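PDB 6LYJ: uracil-DNA glycosylase from Epstein-Barr virus, which belongs to the uracil-DNA glycosylase superfamily, a family of alpha/beta enzymes built round a central parallel sheet flanked by helices. Local coordinates for residues D32-F37 and D172-L177. Sequence-based numbering, arbitrary orientation.
Sequences DLWLDF and DHVISL
The six-membered half of the Trp34 indole meets one methyl branch of Val174, and this is the tight part of the contact between 32-37 and 172-177. CZ3 of Trp34 lies 3.8 Å from CG1 of Val174, with Trp34 CH2 at 4.0 Å from the same methyl. The two side chains cross at about a right angle. CG1 stands anti to the backbone N of Val174 (chi1 167°), the position from which it reaches the indole, whereas CG2 lies anti to the carbonyl carbon. Trp34 is buried among Ile83, Leu146 and Leu178, and its rings meet those of Trp74 edge-to-face. Segment 172-177 belongs to helix 167-181, which falls in the connection between the parallel strands 145-149 and 186-190 of the central sheet; Val174 and Ile175 both touch Leu148 on the first of these strands. The short helix 32-38 thus packs against a helix of the alpha/beta core. Contact is looser one turn on, at Phe37, which is partly exposed and also rests on Pro80, Leu178 and Arg181. Its CZ comes no nearer than 4.1 Å to the backbone O of Leu177, while Phe37 CE2 is 4.6 Å from Leu177 CB. Leu177, whose CB points toward helix 32-38, also lays CD1 over one face of the His173 ring within its own helix, 3.4 Å above the plane and offset toward the rim. No hydrogen bond joins the two segments.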
ATOM      1  N   ASP A  32      17.235 -14.422  13.933  1.00 22.97           N
ATOM      2  CA  ASP A  32      17.209 -15.024  15.263  1.00 28.16           C
ATOM      3  C   ASP A  32      16.621 -14.070  16.298  1.00 28.50           C
ATOM      4  O   ASP A  32      15.936 -14.505  17.232  1.00 29.37           O
ATOM      5  CB  ASP A  32      18.621 -15.448  15.674  1.00 37.61           C
ATOM      6  CG  ASP A  32      19.165 -16.578  14.816  1.00 44.65           C
ATOM      7  OD1 ASP A  32      18.386 -17.482  14.449  1.00 46.88           O
ATOM      8  OD2 ASP A  32      20.377 -16.559  14.511  1.00 48.15           O
ATOM      9  N   LEU A  33      16.893 -12.769  16.167  1.00 26.45           N
ATOM     10  CA  LEU A  33      16.330 -11.813  17.116  1.00 24.50           C
ATOM     11  C   LEU A  33      14.808 -11.805  17.051  1.00 22.95           C
ATOM     12  O   LEU A  33      14.136 -11.680  18.079  1.00 22.37           O
ATOM     13  CB  LEU A  33      16.890 -10.419  16.845  1.00 28.70           C
ATOM     14  CG  LEU A  33      18.293 -10.166  17.391  1.00 32.86           C
ATOM     15  CD1 LEU A  33      18.841  -8.879  16.814  1.00 36.51           C
ATOM     16  CD2 LEU A  33      18.290 -10.118  18.914  1.00 27.91           C
ATOM     17  N   TRP A  34      14.245 -11.976  15.852  1.00 18.25           N
ATOM     18  CA  TRP A  34      12.793 -12.031  15.727  1.00 20.88           C
ATOM     19  C   TRP A  34      12.234 -13.330  16.290  1.00 22.07           C
ATOM     20  O   TRP A  34      11.146 -13.334  16.876  1.00 21.55           O
ATOM     21  CB  TRP A  34      12.367 -11.825  14.275  1.00 20.94           C
ATOM     22  CG  TRP A  34      12.123 -10.382  13.982  1.00 23.08           C
ATOM     23  CD1 TRP A  34      13.038  -9.454  13.578  1.00 24.25           C
ATOM     24  CD2 TRP A  34      10.877  -9.688  14.114  1.00 23.44           C
ATOM     25  NE1 TRP A  34      12.433  -8.226  13.432  1.00 24.80           N
ATOM     26  CE2 TRP A  34      11.107  -8.345  13.756  1.00 23.35           C
ATOM     27  CE3 TRP A  34       9.587 -10.075  14.493  1.00 25.25           C
ATOM     28  CZ2 TRP A  34      10.094  -7.386  13.764  1.00 23.05           C
ATOM     29  CZ3 TRP A  34       8.582  -9.122  14.502  1.00 26.07           C
ATOM     30  CH2 TRP A  34       8.842  -7.795  14.139  1.00 21.24           C
ATOM     31  N   LEU A  35      12.937 -14.446  16.098  1.00 24.85           N
ATOM     32  CA  LEU A  35      12.501 -15.691  16.722  1.00 26.74           C
ATOM     33  C   LEU A  35      12.491 -15.557  18.240  1.00 25.29           C
ATOM     34  O   LEU A  35      11.534 -15.973  18.901  1.00 24.47           O
ATOM     35  CB  LEU A  35      13.401 -16.845  16.286  1.00 32.01           C
ATOM     36  CG  LEU A  35      13.302 -17.228  14.807  1.00 34.27           C
ATOM     37  CD1 LEU A  35      14.327 -18.299  14.455  1.00 34.07           C
ATOM     38  CD2 LEU A  35      11.893 -17.671  14.443  1.00 34.50           C
ATOM     39  N   ASP A  36      13.548 -14.967  18.809  1.00 28.82           N
ATOM     40  CA  ASP A  36      13.568 -14.700  20.245  1.00 31.66           C
ATOM     41  C   ASP A  36      12.424 -13.778  20.657  1.00 32.28           C
ATOM     42  O   ASP A  36      11.801 -13.977  21.706  1.00 33.81           O
ATOM     43  CB  ASP A  36      14.913 -14.091  20.652  1.00 36.07           C
ATOM     44  CG  ASP A  36      16.080 -15.031  20.409  1.00 43.90           C
ATOM     45  OD1 ASP A  36      15.851 -16.256  20.319  1.00 46.40           O
ATOM     46  OD2 ASP A  36      17.229 -14.546  20.316  1.00 46.43           O
ATOM     47  N   PHE A  37      12.149 -12.749  19.849  1.00 29.47           N
ATOM     48  CA  PHE A  37      11.119 -11.771  20.186  1.00 26.11           C
ATOM     49  C   PHE A  37       9.722 -12.379  20.158  1.00 27.49           C
ATOM     50  O   PHE A  37       8.901 -12.102  21.040  1.00 25.55           O
ATOM     51  CB  PHE A  37      11.209 -10.593  19.218  1.00 23.63           C
ATOM     52  CG  PHE A  37      10.256  -9.473  19.521  1.00 27.08           C
ATOM     53  CD1 PHE A  37      10.544  -8.547  20.510  1.00 29.13           C
ATOM     54  CD2 PHE A  37       9.083  -9.332  18.796  1.00 26.27           C
ATOM     55  CE1 PHE A  37       9.673  -7.508  20.780  1.00 27.75           C
ATOM     56  CE2 PHE A  37       8.208  -8.294  19.062  1.00 27.52           C
ATOM     57  CZ  PHE A  37       8.505  -7.382  20.054  1.00 28.50           C
ATOM     58  N   ASP A 172      -0.875 -10.499  11.631  1.00 18.81           N
ATOM     59  CA  ASP A 172      -1.719 -10.161  12.774  1.00 17.96           C
ATOM     60  C   ASP A 172      -1.018 -10.496  14.083  1.00 16.27           C
ATOM     61  O   ASP A 172      -1.007  -9.692  15.025  1.00 14.72           O
ATOM     62  CB  ASP A 172      -3.052 -10.912  12.694  1.00 14.94           C
ATOM     63  CG  ASP A 172      -4.066 -10.235  11.783  1.00 16.73           C
ATOM     64  OD1 ASP A 172      -3.766  -9.166  11.213  1.00 16.52           O
ATOM     65  OD2 ASP A 172      -5.174 -10.792  11.645  1.00 19.90           O
ATOM     66  N   HIS A 173      -0.452 -11.704  14.168  1.00 13.36           N
ATOM     67  CA  HIS A 173       0.220 -12.102  15.401  1.00 13.11           C
ATOM     68  C   HIS A 173       1.424 -11.205  15.672  1.00 13.51           C
ATOM     69  O   HIS A 173       1.672 -10.816  16.821  1.00 14.17           O
ATOM     70  CB  HIS A 173       0.629 -13.573  15.317  1.00 15.77           C
ATOM     71  CG  HIS A 173       1.257 -14.107  16.569  1.00 19.23           C
ATOM     72  ND1 HIS A 173       0.537 -14.351  17.719  1.00 19.94           N
ATOM     73  CD2 HIS A 173       2.532 -14.472  16.840  1.00 19.49           C
ATOM     74  CE1 HIS A 173       1.345 -14.827  18.649  1.00 20.63           C
ATOM     75  NE2 HIS A 173       2.561 -14.912  18.140  1.00 20.45           N
ATOM     76  N   VAL A 174       2.180 -10.866  14.622  1.00 11.85           N
ATOM     77  CA  VAL A 174       3.314  -9.953  14.764  1.00 15.92           C
ATOM     78  C   VAL A 174       2.859  -8.609  15.327  1.00 16.82           C
ATOM     79  O   VAL A 174       3.497  -8.048  16.225  1.00 14.09           O
ATOM     80  CB  VAL A 174       4.037  -9.777  13.417  1.00 18.56           C
ATOM     81  CG1 VAL A 174       5.007  -8.603  13.489  1.00 12.84           C
ATOM     82  CG2 VAL A 174       4.777 -11.052  13.040  1.00 17.09           C
ATOM     83  N   ILE A 175       1.763  -8.065  14.793  1.00 17.92           N
ATOM     84  CA  ILE A 175       1.249  -6.785  15.288  1.00 17.78           C
ATOM     85  C   ILE A 175       0.875  -6.901  16.761  1.00 17.34           C
ATOM     86  O   ILE A 175       1.208  -6.031  17.583  1.00 15.36           O
ATOM     87  CB  ILE A 175       0.057  -6.320  14.431  1.00 15.33           C
ATOM     88  CG1 ILE A 175       0.521  -6.002  13.005  1.00 16.29           C
ATOM     89  CG2 ILE A 175      -0.634  -5.110  15.067  1.00 13.30           C
ATOM     90  CD1 ILE A 175      -0.620  -5.847  11.997  1.00 15.70           C
ATOM     91  N   SER A 176       0.157  -7.973  17.109  1.00 15.64           N
ATOM     92  CA  SER A 176      -0.256  -8.187  18.492  1.00 16.56           C
ATOM     93  C   SER A 176       0.951  -8.248  19.417  1.00 17.52           C
ATOM     94  O   SER A 176       0.957  -7.643  20.497  1.00 19.73           O
ATOM     95  CB  SER A 176      -1.078  -9.472  18.601  1.00 20.79           C
ATOM     96  OG  SER A 176      -2.310  -9.354  17.910  1.00 25.85           O
ATOM     97  N   LEU A 177       1.993  -8.960  18.996  1.00 15.92           N
ATOM     98  CA  LEU A 177       3.168  -9.121  19.841  1.00 18.42           C
ATOM     99  C   LEU A 177       3.958  -7.824  19.938  1.00 17.94           C
ATOM    100  O   LEU A 177       4.534  -7.529  20.985  1.00 20.10           O
ATOM    101  CB  LEU A 177       4.038 -10.266  19.325  1.00 20.17           C
ATOM    102  CG  LEU A 177       3.838 -11.562  20.118  1.00 30.28           C
ATOM    103  CD1 LEU A 177       2.362 -11.923  20.215  1.00 31.52           C
ATOM    104  CD2 LEU A 177       4.614 -12.697  19.493  1.00 38.43           C
TER